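Local coordinates for protein choline kinase (Streptococcus pneumoniae, PDB 4R78) that probably phosphorylates choline as a choline kinase, and binds AMP in the nucleotide cleft of a protein kinase-like fold, at residues Leu92-Tyr97 against Lys106-Ile111. Sequence-based numbering, arbitrary orientation.
Sequences LDVKNY and KVNEYI. With AMP (adenosine monophosphate), chain C.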
ATOM      1  N   LEU A  92       4.839   7.059  12.856  1.00 16.90           N
ATOM      2  CA  LEU A  92       4.073   7.337  11.645  1.00 16.61           C
ATOM      3  C   LEU A  92       2.737   6.604  11.606  1.00 16.15           C
ATOM      4  O   LEU A  92       1.716   7.180  11.258  1.00 15.76           O
ATOM      5  CB  LEU A  92       4.898   7.009  10.397  1.00 17.01           C
ATOM      6  CG  LEU A  92       6.158   7.846  10.154  1.00 17.58           C
ATOM      7  CD1 LEU A  92       6.908   7.338   8.933  1.00 18.76           C
ATOM      8  CD2 LEU A  92       5.820   9.329  10.008  1.00 19.42           C
ATOM      9  N   ASP A  93       2.758   5.327  11.970  1.00 15.61           N
ATOM     10  CA  ASP A  93       1.564   4.491  11.944  1.00 15.53           C
ATOM     11  C   ASP A  93       0.756   4.689  13.224  1.00 15.23           C
ATOM     12  O   ASP A  93       1.281   5.161  14.240  1.00 15.29           O
ATOM     13  CB  ASP A  93       1.986   3.023  11.795  1.00 15.33           C
ATOM     14  CG  ASP A  93       0.879   2.118  11.244  1.00 15.45           C
ATOM     15  OD1 ASP A  93      -0.277   2.554  11.037  1.00 13.90           O
ATOM     16  OD2 ASP A  93       1.184   0.927  11.027  1.00 14.44           O
ATOM     17  N   VAL A  94      -0.524   4.335  13.159  1.00 15.35           N
ATOM     18  CA  VAL A  94      -1.380   4.286  14.339  1.00 15.27           C
ATOM     19  C   VAL A  94      -1.023   3.080  15.217  1.00 15.27           C
ATOM     20  O   VAL A  94      -0.240   2.208  14.820  1.00 15.19           O
ATOM     21  CB  VAL A  94      -2.885   4.257  13.962  1.00 15.11           C
ATOM     22  CG1 VAL A  94      -3.264   5.500  13.162  1.00 15.19           C
ATOM     23  CG2 VAL A  94      -3.229   2.992  13.178  1.00 15.46           C
ATOM     24  N   LYS A  95      -1.607   3.033  16.408  1.00 15.31           N
ATOM     25  CA  LYS A  95      -1.327   1.974  17.372  1.00 15.61           C
ATOM     26  C   LYS A  95      -1.903   0.619  16.957  1.00 15.37           C
ATOM     27  O   LYS A  95      -3.073   0.518  16.579  1.00 15.36           O
ATOM     28  CB  LYS A  95      -1.862   2.360  18.750  1.00 16.11           C
ATOM     29  CG  LYS A  95      -1.475   1.395  19.851  1.00 17.54           C
ATOM     30  CD  LYS A  95      -2.226   1.707  21.127  1.00 19.26           C
ATOM     31  CE  LYS A  95      -1.694   0.909  22.299  1.00 20.53           C
ATOM     32  NZ  LYS A  95      -0.314   1.323  22.684  1.00 21.13           N
ATOM     33  N   ASN A  96      -1.070  -0.416  17.051  1.00 15.11           N
ATOM     34  CA  ASN A  96      -1.490  -1.792  16.793  1.00 15.01           C
ATOM     35  C   ASN A  96      -1.779  -2.561  18.083  1.00 15.02           C
ATOM     36  O   ASN A  96      -1.005  -2.480  19.043  1.00 15.46           O
ATOM     37  CB  ASN A  96      -0.413  -2.531  15.992  1.00 15.01           C
ATOM     38  CG  ASN A  96      -0.810  -3.956  15.656  1.00 15.57           C
ATOM     39  OD1 ASN A  96      -1.769  -4.194  14.915  1.00 16.74           O
ATOM     40  ND2 ASN A  96      -0.080  -4.911  16.208  1.00 16.04           N
ATOM     41  N   TYR A  97      -2.881  -3.310  18.091  1.00 15.07           N
ATOM     42  CA  TYR A  97      -3.226  -4.174  19.223  1.00 15.53           C
ATOM     43  C   TYR A  97      -3.025  -5.660  18.933  1.00 15.67           C
ATOM     44  O   TYR A  97      -2.635  -6.429  19.815  1.00 16.10           O
ATOM     45  CB  TYR A  97      -4.664  -3.922  19.675  1.00 15.62           C
ATOM     46  CG  TYR A  97      -4.843  -2.598  20.367  1.00 15.88           C
ATOM     47  CD1 TYR A  97      -4.410  -2.418  21.679  1.00 17.34           C
ATOM     48  CD2 TYR A  97      -5.442  -1.522  19.715  1.00 16.08           C
ATOM     49  CE1 TYR A  97      -4.568  -1.203  22.327  1.00 17.93           C
ATOM     50  CE2 TYR A  97      -5.608  -0.295  20.359  1.00 17.13           C
ATOM     51  CZ  TYR A  97      -5.162  -0.147  21.665  1.00 18.22           C
ATOM     52  OH  TYR A  97      -5.320   1.052  22.327  1.00 20.20           O
ATOM     53  N   LYS A 106      -5.182  -7.452  10.965  1.00 13.30           N
ATOM     54  CA  LYS A 106      -4.606  -6.393  11.781  1.00 13.54           C
ATOM     55  C   LYS A 106      -5.712  -5.709  12.566  1.00 13.81           C
ATOM     56  O   LYS A 106      -6.747  -5.346  12.006  1.00 14.04           O
ATOM     57  CB  LYS A 106      -3.884  -5.385  10.880  1.00 13.34           C
ATOM     58  CG  LYS A 106      -3.251  -4.207  11.621  1.00 13.99           C
ATOM     59  CD  LYS A 106      -2.455  -3.310  10.668  1.00 14.05           C
ATOM     60  CE  LYS A 106      -3.357  -2.446   9.792  1.00 15.11           C
ATOM     61  NZ  LYS A 106      -2.578  -1.674   8.773  1.00 14.25           N
ATOM     62  N   VAL A 107      -5.496  -5.554  13.869  1.00 13.69           N
ATOM     63  CA  VAL A 107      -6.452  -4.861  14.725  1.00 13.68           C
ATOM     64  C   VAL A 107      -5.761  -3.657  15.353  1.00 13.87           C
ATOM     65  O   VAL A 107      -4.811  -3.808  16.125  1.00 13.93           O
ATOM     66  CB  VAL A 107      -7.018  -5.782  15.831  1.00 13.67           C
ATOM     67  CG1 VAL A 107      -8.081  -5.050  16.646  1.00 14.07           C
ATOM     68  CG2 VAL A 107      -7.588  -7.064  15.236  1.00 13.24           C
ATOM     69  N   ASN A 108      -6.250  -2.468  15.008  1.00 13.83           N
ATOM     70  CA  ASN A 108      -5.628  -1.206  15.397  1.00 14.26           C
ATOM     71  C   ASN A 108      -6.577  -0.317  16.189  1.00 14.48           C
ATOM     72  O   ASN A 108      -7.786  -0.562  16.229  1.00 14.32           O
ATOM     73  CB  ASN A 108      -5.157  -0.449  14.144  1.00 13.92           C
ATOM     74  CG  ASN A 108      -3.826  -0.955  13.605  1.00 14.38           C
ATOM     75  OD1 ASN A 108      -3.237  -1.900  14.128  1.00 13.62           O
ATOM     76  ND2 ASN A 108      -3.348  -0.321  12.543  1.00 14.81           N
ATOM     77  N   GLU A 109      -6.022   0.722  16.807  1.00 15.55           N
ATOM     78  CA  GLU A 109      -6.830   1.746  17.457  1.00 16.57           C
ATOM     79  C   GLU A 109      -7.787   2.404  16.464  1.00 17.83           C
ATOM     80  O   GLU A 109      -7.470   2.551  15.276  1.00 17.14           O
ATOM     81  CB  GLU A 109      -5.938   2.803  18.120  1.00 16.34           C
ATOM     82  CG  GLU A 109      -5.145   3.674  17.142  1.00 16.54           C
ATOM     83  CD  GLU A 109      -4.408   4.815  17.813  1.00 15.87           C
ATOM     84  OE1 GLU A 109      -3.277   5.107  17.383  1.00 16.09           O
ATOM     85  OE2 GLU A 109      -4.953   5.417  18.765  1.00 16.86           O
ATOM     86  N   TYR A 110      -8.964   2.776  16.959  1.00 19.61           N
ATOM     87  CA  TYR A 110      -9.899   3.597  16.201  1.00 21.73           C
ATOM     88  C   TYR A 110      -9.760   5.039  16.667  1.00 22.59           C
ATOM     89  O   TYR A 110      -9.913   5.341  17.853  1.00 23.20           O
ATOM     90  CB  TYR A 110     -11.340   3.105  16.389  1.00 22.12           C
ATOM     91  CG  TYR A 110     -12.405   3.973  15.734  1.00 24.09           C
ATOM     92  CD1 TYR A 110     -12.452   4.133  14.349  1.00 25.60           C
ATOM     93  CD2 TYR A 110     -13.372   4.617  16.501  1.00 26.20           C
ATOM     94  CE1 TYR A 110     -13.430   4.920  13.743  1.00 26.92           C
ATOM     95  CE2 TYR A 110     -14.357   5.403  15.905  1.00 26.83           C
ATOM     96  CZ  TYR A 110     -14.378   5.550  14.528  1.00 27.45           C
ATOM     97  OH  TYR A 110     -15.348   6.330  13.934  1.00 28.64           O
ATOM     98  N   ILE A 111      -9.444   5.918  15.727  1.00 23.64           N
ATOM     99  CA  ILE A 111      -9.348   7.339  16.009  1.00 24.64           C
ATOM    100  C   ILE A 111     -10.664   7.999  15.622  1.00 25.34           C
ATOM    101  O   ILE A 111     -11.013   8.066  14.439  1.00 25.44           O
ATOM    102  CB  ILE A 111      -8.164   7.989  15.268  1.00 24.66           C
ATOM    103  CG1 ILE A 111      -6.855   7.291  15.662  1.00 24.24           C
ATOM    104  CG2 ILE A 111      -8.113   9.497  15.556  1.00 24.92           C
ATOM    105  CD1 ILE A 111      -5.637   7.765  14.908  1.00 24.10           C
TER
HETATM  106  P   AMP C 302      -7.493   2.166   3.298  0.20 35.70           P
HETATM  107  O1P AMP C 302      -6.772   1.197   2.393  0.50 35.91           O
HETATM  108  O2P AMP C 302      -8.846   2.605   2.791  0.30 35.77           O
HETATM  109  O3P AMP C 302      -6.627   3.289   3.817  0.30 35.60           O
HETATM  110  O5' AMP C 302      -7.835   1.313   4.620  0.20 35.33           O
HETATM  111  C5' AMP C 302      -7.858   1.944   5.899  0.50 34.73           C
HETATM  112  C4' AMP C 302      -8.964   2.991   5.940  0.50 34.28           C
HETATM  113  O4' AMP C 302      -9.676   2.897   7.179  0.50 34.22           O
HETATM  114  C3' AMP C 302      -8.399   4.400   5.858  0.50 33.98           C
HETATM  115  O3' AMP C 302      -8.593   4.957   4.553  1.00 33.21           O
HETATM  116  C2' AMP C 302      -9.145   5.191   6.915  0.50 33.91           C
HETATM  117  O2' AMP C 302     -10.244   5.892   6.333  1.00 33.89           O
HETATM  118  C1' AMP C 302      -9.707   4.153   7.870  0.50 34.03           C
HETATM  119  N9  AMP C 302      -8.883   4.089   9.107  1.00 34.04           N
HETATM  120  C8  AMP C 302      -7.727   3.412   9.249  1.00 33.64           C
HETATM  121  N7  AMP C 302      -7.215   3.541  10.498  1.00 33.67           N
HETATM  122  C5  AMP C 302      -8.063   4.317  11.190  1.00 34.14           C
HETATM  123  C6  AMP C 302      -8.125   4.847  12.571  1.00 33.95           C
HETATM  124  N6  AMP C 302      -7.148   4.553  13.461  1.00 34.47           N
HETATM  125  N1  AMP C 302      -9.183   5.623  12.905  1.00 34.10           N
HETATM  126  C2  AMP C 302     -10.157   5.918  12.020  1.00 34.34           C
HETATM  127  N3  AMP C 302     -10.163   5.470  10.748  1.00 34.26           N
HETATM  128  C4  AMP C 302      -9.163   4.678  10.276  1.00 33.93           C
HETATM  129  O   HOH W   1      -2.237   0.880   9.958  1.00 13.13           O
HETATM  130  O   HOH W   2       0.206  -0.867   9.134  1.00 13.61           O
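Glu109 OE1 accepts the backbone N-H of Lys95 at 2.8 Å, a nearly straight bond (169° at the hydrogen) that reaches the anti side of the carboxylate from somewhat outside its plane. With CG set between its own N and C (chi1 68°) and the chain extended beyond, the acid is carried over to Lys95. Glu109 N returns a bond to Lys95 O at 3.0 Å, so Glu109 holds Lys95 N with its side chain and Lys95 O with its backbone. Two residues on, Tyr97 N donates to Val107 O at 2.8 Å. These two backbone bonds flank Asn96 and Asn108, an antiparallel non-hydrogen-bonded pair whose side chains leave from one sheet face, their amide planes 80° apart. The Tyr97 ring turns its edge to the Asn108-Glu109 backbone, CE2 lying 3.7 Å from Glu109 N. On the side of the nucleotide, Val94 CG1 meets Ile111 CD1 at 3.7 Å, forming an apolar patch beside the adenine. Ile111 N donates to AMP N1 at 2.8 Å, the backbone contact expected of a kinase hinge, and Glu109 O lies 2.7 Å from AMP N6. One water bridges Lys106 NZ to Asp93 OD1 and a second to OD2, while the direct salt bridges of NZ go to Glu216 and Asp214. The contact pairs the start of strand 96-100 and the loop before it with strand 105-109, in a hairpin at the five-stranded sheet's edge: strand 61-66 flanks 105-109 on its other side, helix 77-87 is touched by Asp93 and Asn96, and Tyr211 of strand 210-212 meets Val94 and Ile111.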